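Local coordinates for cellulose 1,4-beta-cellobiosidase (Clostridium thermocellum, PDB 3ZQX), which belongs to a family of modules (family 3 carbohydrate-binding modules) that typically bind cellulose, and comes from a cellulosomal cellobiohydrolase, at residues Y33-F44 with H77-L88. The protein carries 1 engineered substitution. Numbering follows the deposited sequence.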
loop_
_atom_site.group_PDB
_atom_site.type_symbol
_atom_site.label_atom_id
_atom_site.label_comp_id
_atom_site.label_asym_id
_atom_site.label_seq_id
_atom_site.Cartn_x
_atom_site.Cartn_y
_atom_site.Cartn_z
ATOM N N TYR A 33 15.301 1.916 -10.814
ATOM C CA TYR A 33 14.206 2.851 -11.036
ATOM C C TYR A 33 14.304 4.044 -10.111
ATOM O O TYR A 33 15.022 4.010 -9.104
ATOM C CB TYR A 33 12.861 2.184 -10.756
ATOM C CG TYR A 33 12.522 1.033 -11.657
ATOM C CD1 TYR A 33 12.489 1.190 -13.036
ATOM C CD2 TYR A 33 12.210 -0.207 -11.129
ATOM C CE1 TYR A 33 12.166 0.149 -13.865
ATOM C CE2 TYR A 33 11.877 -1.265 -11.951
ATOM C CZ TYR A 33 11.852 -1.075 -13.320
ATOM O OH TYR A 33 11.510 -2.105 -14.166
ATOM N N SER A 34 13.551 5.087 -10.439
ATOM C CA SER A 34 13.120 6.034 -9.427
ATOM C C SER A 34 11.727 5.646 -8.943
ATOM O O SER A 34 10.838 5.359 -9.754
ATOM C CB SER A 34 13.059 7.449 -9.973
ATOM O OG SER A 34 12.501 8.291 -8.981
ATOM N N LEU A 35 11.535 5.652 -7.630
ATOM C CA LEU A 35 10.221 5.432 -7.068
ATOM C C LEU A 35 9.205 6.467 -7.540
ATOM O O LEU A 35 8.002 6.222 -7.449
ATOM C CB LEU A 35 10.283 5.387 -5.543
ATOM C CG LEU A 35 10.842 4.075 -4.993
ATOM C CD1 LEU A 35 11.375 4.264 -3.585
ATOM C CD2 LEU A 35 9.766 3.001 -5.009
ATOM N N LYS A 36 9.653 7.607 -8.058
ATOM C CA LYS A 36 8.703 8.587 -8.568
ATOM C C LYS A 36 7.852 8.000 -9.692
ATOM O O LYS A 36 6.765 8.513 -9.980
ATOM C CB LYS A 36 9.420 9.839 -9.061
ATOM C CG LYS A 36 10.063 9.673 -10.426
ATOM C CD LYS A 36 10.839 10.913 -10.840
ATOM C CE LYS A 36 11.516 10.708 -12.188
ATOM N NZ LYS A 36 10.523 10.401 -13.259
ATOM N N ASP A 37 8.342 6.928 -10.316
ATOM C CA ASP A 37 7.658 6.284 -11.440
ATOM C C ASP A 37 6.769 5.106 -11.034
ATOM O O ASP A 37 6.155 4.472 -11.896
ATOM C CB ASP A 37 8.679 5.832 -12.480
ATOM C CG ASP A 37 9.365 6.994 -13.138
ATOM O OD1 ASP A 37 8.696 8.023 -13.378
ATOM O OD2 ASP A 37 10.577 6.895 -13.409
ATOM N N ILE A 38 6.682 4.826 -9.742
ATOM C CA ILE A 38 5.949 3.660 -9.254
ATOM C C ILE A 38 4.731 4.070 -8.429
ATOM O O ILE A 38 4.821 4.981 -7.603
ATOM C CB ILE A 38 6.901 2.748 -8.444
ATOM C CG1 ILE A 38 7.971 2.160 -9.372
ATOM C CG2 ILE A 38 6.133 1.659 -7.718
ATOM C CD1 ILE A 38 9.140 1.518 -8.667
ATOM N N VAL A 39 3.599 3.417 -8.681
ATOM C CA VAL A 39 2.357 3.661 -7.965
ATOM C C VAL A 39 1.956 2.372 -7.258
ATOM O O VAL A 39 1.884 1.314 -7.888
ATOM C CB VAL A 39 1.246 4.059 -8.958
ATOM C CG1 VAL A 39 -0.099 4.150 -8.263
ATOM C CG2 VAL A 39 1.586 5.376 -9.653
ATOM N N LEU A 40 1.704 2.458 -5.957
ATOM C CA LEU A 40 1.228 1.323 -5.166
ATOM C C LEU A 40 -0.230 1.551 -4.774
ATOM O O LEU A 40 -0.607 2.673 -4.429
ATOM C CB LEU A 40 2.097 1.177 -3.908
ATOM C CG LEU A 40 1.716 0.110 -2.873
ATOM C CD1 LEU A 40 2.940 -0.380 -2.101
ATOM C CD2 LEU A 40 0.649 0.607 -1.914
ATOM N N ARG A 41 -1.052 0.497 -4.822
ATOM C CA ARG A 41 -2.436 0.611 -4.352
ATOM C C ARG A 41 -2.822 -0.507 -3.395
ATOM O O ARG A 41 -2.575 -1.691 -3.656
ATOM C CB ARG A 41 -3.423 0.661 -5.524
ATOM C CG ARG A 41 -3.244 1.905 -6.367
ATOM C CD ARG A 41 -4.190 1.965 -7.559
ATOM N NE ARG A 41 -3.984 3.238 -8.251
ATOM C CZ ARG A 41 -4.492 3.552 -9.436
ATOM N NH1 ARG A 41 -5.229 2.678 -10.099
ATOM N NH2 ARG A 41 -4.244 4.747 -9.961
ATOM N N TYR A 42 -3.417 -0.092 -2.276
ATOM C CA TYR A 42 -3.997 -0.973 -1.271
ATOM C C TYR A 42 -5.504 -0.749 -1.282
ATOM O O TYR A 42 -5.975 0.359 -1.018
ATOM C CB TYR A 42 -3.412 -0.646 0.118
ATOM C CG TYR A 42 -4.034 -1.435 1.262
ATOM C CD1 TYR A 42 -5.202 -1.007 1.876
ATOM C CD2 TYR A 42 -3.450 -2.614 1.718
ATOM C CE1 TYR A 42 -5.774 -1.732 2.913
ATOM C CE2 TYR A 42 -4.016 -3.347 2.742
ATOM C CZ TYR A 42 -5.175 -2.907 3.344
ATOM O OH TYR A 42 -5.714 -3.662 4.363
ATOM N N TYR A 43 -6.246 -1.800 -1.618
ATOM C CA TYR A 43 -7.680 -1.703 -1.888
ATOM C C TYR A 43 -8.511 -1.932 -0.642
ATOM O O TYR A 43 -8.342 -2.935 0.054
ATOM C CB TYR A 43 -8.067 -2.706 -2.987
ATOM C CG TYR A 43 -7.326 -2.432 -4.273
ATOM C CD1 TYR A 43 -7.800 -1.492 -5.173
ATOM C CD2 TYR A 43 -6.111 -3.059 -4.554
ATOM C CE1 TYR A 43 -7.107 -1.201 -6.339
ATOM C CE2 TYR A 43 -5.407 -2.778 -5.714
ATOM C CZ TYR A 43 -5.910 -1.854 -6.603
ATOM O OH TYR A 43 -5.191 -1.582 -7.742
ATOM N N PHE A 44 -9.398 -0.984 -0.350
ATOM C CA PHE A 44 -10.294 -1.112 0.778
ATOM C C PHE A 44 -11.549 -0.320 0.498
ATOM O O PHE A 44 -11.514 0.672 -0.234
ATOM C CB PHE A 44 -9.617 -0.637 2.080
ATOM C CG PHE A 44 -9.470 0.863 2.206
ATOM C CD1 PHE A 44 -8.442 1.547 1.575
ATOM C CD2 PHE A 44 -10.364 1.584 2.986
ATOM C CE1 PHE A 44 -8.310 2.921 1.715
ATOM C CE2 PHE A 44 -10.245 2.965 3.130
ATOM C CZ PHE A 44 -9.200 3.631 2.504
ATOM N N HIS A 77 -12.113 1.103 -4.649
ATOM C CA HIS A 77 -11.486 2.151 -3.851
ATOM C C HIS A 77 -10.136 1.711 -3.273
ATOM O O HIS A 77 -9.925 0.527 -2.969
ATOM C CB HIS A 77 -12.458 2.544 -2.737
ATOM C CG HIS A 77 -11.996 3.698 -1.907
ATOM N ND1 HIS A 77 -11.393 3.546 -0.678
ATOM C CD2 HIS A 77 -12.057 5.033 -2.131
ATOM C CE1 HIS A 77 -11.090 4.739 -0.191
ATOM N NE2 HIS A 77 -11.488 5.660 -1.050
ATOM N N TYR A 78 -9.220 2.662 -3.103
ATOM C CA TYR A 78 -7.885 2.356 -2.593
ATOM C C TYR A 78 -7.194 3.546 -1.944
ATOM O O TYR A 78 -7.503 4.716 -2.213
ATOM C CB TYR A 78 -6.956 1.830 -3.719
ATOM C CG TYR A 78 -6.965 2.728 -4.948
ATOM C CD1 TYR A 78 -6.161 3.861 -5.027
ATOM C CD2 TYR A 78 -7.818 2.466 -6.012
ATOM C CE1 TYR A 78 -6.213 4.700 -6.133
ATOM C CE2 TYR A 78 -7.871 3.294 -7.127
ATOM C CZ TYR A 78 -7.067 4.409 -7.180
ATOM O OH TYR A 78 -7.091 5.265 -8.250
ATOM N N LEU A 79 -6.232 3.202 -1.092
ATOM C CA LEU A 79 -5.088 4.046 -0.792
ATOM C C LEU A 79 -4.084 3.909 -1.930
ATOM O O LEU A 79 -3.748 2.794 -2.340
ATOM C CB LEU A 79 -4.391 3.552 0.482
ATOM C CG LEU A 79 -2.992 4.118 0.747
ATOM C CD1 LEU A 79 -3.044 5.593 1.128
ATOM C CD2 LEU A 79 -2.265 3.297 1.805
ATOM N N GLN A 80 -3.584 5.042 -2.418
ATOM C CA GLN A 80 -2.505 5.075 -3.381
ATOM C C GLN A 80 -1.271 5.691 -2.736
ATOM O O GLN A 80 -1.346 6.724 -2.064
ATOM C CB GLN A 80 -2.910 5.911 -4.600
ATOM C CG GLN A 80 -1.783 6.149 -5.587
ATOM C CD GLN A 80 -2.315 6.572 -6.936
ATOM O OE1 GLN A 80 -3.071 5.838 -7.557
ATOM N NE2 GLN A 80 -1.956 7.774 -7.384
ATOM N N LEU A 81 -0.131 5.042 -2.931
ATOM C CA LEU A 81 1.143 5.656 -2.591
ATOM C C LEU A 81 1.938 5.926 -3.837
ATOM O O LEU A 81 2.166 5.030 -4.666
ATOM C CB LEU A 81 1.984 4.785 -1.665
ATOM C CG LEU A 81 1.417 4.579 -0.273
ATOM C CD1 LEU A 81 2.366 3.726 0.541
ATOM C CD2 LEU A 81 1.161 5.926 0.407
ATOM N N GLU A 82 2.332 7.182 -3.962
ATOM C CA GLU A 82 3.333 7.608 -4.915
ATOM C C GLU A 82 4.533 8.086 -4.102
ATOM O O GLU A 82 4.509 8.071 -2.870
ATOM C CB GLU A 82 2.773 8.690 -5.836
ATOM C CG GLU A 82 1.783 8.112 -6.833
ATOM C CD GLU A 82 1.015 9.159 -7.584
ATOM O OE1 GLU A 82 0.192 9.845 -6.950
ATOM O OE2 GLU A 82 1.227 9.296 -8.809
ATOM N N PHE A 83 5.590 8.492 -4.795
ATOM C CA PHE A 83 6.867 8.749 -4.156
ATOM C C PHE A 83 7.557 9.919 -4.816
ATOM O O PHE A 83 7.375 10.189 -5.995
ATOM C CB PHE A 83 7.786 7.525 -4.286
ATOM C CG PHE A 83 7.171 6.262 -3.748
ATOM C CD1 PHE A 83 6.357 5.479 -4.552
ATOM C CD2 PHE A 83 7.389 5.866 -2.441
ATOM C CE1 PHE A 83 5.754 4.331 -4.049
ATOM C CE2 PHE A 83 6.797 4.716 -1.932
ATOM C CZ PHE A 83 5.983 3.951 -2.740
ATOM N N LYS A 84 8.382 10.601 -4.037
ATOM C CA LYS A 84 9.339 11.555 -4.580
ATOM C C LYS A 84 10.467 10.788 -5.267
ATOM O O LYS A 84 10.435 9.549 -5.324
ATOM C CB LYS A 84 9.865 12.449 -3.463
ATOM C CG LYS A 84 8.778 13.336 -2.871
ATOM C CD LYS A 84 9.326 14.323 -1.867
ATOM C CE LYS A 84 8.200 15.143 -1.249
ATOM N NZ LYS A 84 8.700 15.973 -0.114
ATOM N N ASP A 85 11.485 11.503 -5.757
ATOM C CA ASP A 85 12.451 10.846 -6.630
ATOM C C ASP A 85 13.509 10.273 -5.693
ATOM O O ASP A 85 14.569 10.853 -5.458
ATOM C CB ASP A 85 13.067 11.956 -7.528
ATOM C CG ASP A 85 14.080 11.439 -8.541
ATOM O OD1 ASP A 85 14.217 10.220 -8.716
ATOM O OD2 ASP A 85 14.744 12.276 -9.185
ATOM N N VAL A 86 13.285 9.001 -5.380
ATOM C CA VAL A 86 14.132 8.202 -4.509
ATOM C C VAL A 86 14.488 7.012 -5.361
ATOM O O VAL A 86 13.603 6.327 -5.877
ATOM C CB VAL A 86 13.419 7.724 -3.223
ATOM C CG1 VAL A 86 14.294 6.728 -2.472
ATOM C CG2 VAL A 86 13.081 8.909 -2.328
ATOM N N LYS A 87 15.777 6.789 -5.541
ATOM C CA LYS A 87 16.234 5.726 -6.407
ATOM C C LYS A 87 16.110 4.383 -5.700
ATOM O O LYS A 87 16.446 4.249 -4.510
ATOM C CB LYS A 87 17.685 5.986 -6.839
ATOM C CG LYS A 87 17.971 7.427 -7.301
ATOM C CD LYS A 87 17.061 7.873 -8.438
ATOM C CE LYS A 87 17.497 9.231 -8.988
ATOM N NZ LYS A 87 16.614 9.698 -10.099
ATOM N N LEU A 88 15.639 3.394 -6.453
ATOM C CA LEU A 88 15.461 2.020 -6.005
ATOM C C LEU A 88 16.238 1.108 -6.952
ATOM O O LEU A 88 15.771 0.817 -8.061
ATOM C CB LEU A 88 13.983 1.635 -6.000
ATOM C CG LEU A 88 13.702 0.179 -5.623
ATOM C CD1 LEU A 88 14.114 -0.094 -4.179
ATOM C CD2 LEU A 88 12.241 -0.166 -5.856
HETATM O O HOH W 1 3.617 8.571 -9.820
HETATM O O HOH W 2 5.242 7.670 -7.618
#
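Y33 and L88 exchange two backbone hydrogen bonds, starting an example of how two strand pairs of one chain, 33-34 with 87-88 and 38-43 with 78-83, can follow one another across an interruption at 35-37 and 84-86. At S34 the hydroxyl takes over: with OG anti to the backbone N (chi1 174°), it donates to D85 OD1 at 2.6 Å and accepts from the backbone N of K36, forming an ST turn. D85 OD1 also accepts from K87 NZ at 2.8 Å, in a salt bridge within its own segment. L35 bonds through its N to V86 O and lays CD2 over the face of the F83 ring, 4.2 Å from its centroid. The next carbonyl facing F83, that of I38, reaches it through water 2, which lies 2.7 Å from I38 O and is also bonded to F83 N; water thus replaces a direct backbone bond just before the regular pairing of L40 with L81 and Y42 with L79. Between these, R41 runs extended from CG to NE alongside Q80. Its NE (2.8 Å) and NH2 (2.9 Å) both grip Q80 OE1, in the carbonyl plane and with the two flat groups nearly coplanar. One guanidinium face lies on the Y78 ring, planes 12° apart, while R41 CD sits over that ring's centre. The two bonds and the stacked ring probably hold the guanidinium flat. Just beyond the last pair, Y43 with Y78, F44 N bonds to H77 O and F44 O accepts from H77 ND1 at 2.9 Å; the imidazole edge meets the phenyl face at 80°. F44 also touches F70 and D114, the latter a calcium ligand. In the CBM3 beta-sandwich, 38-43 is the middle strand of its sheet, between 78-83 and 130-134; 78-83 adjoins the outermost strand 66-71, and Y42 packs against I19 and F23 of strand 15-27 in the other sheet.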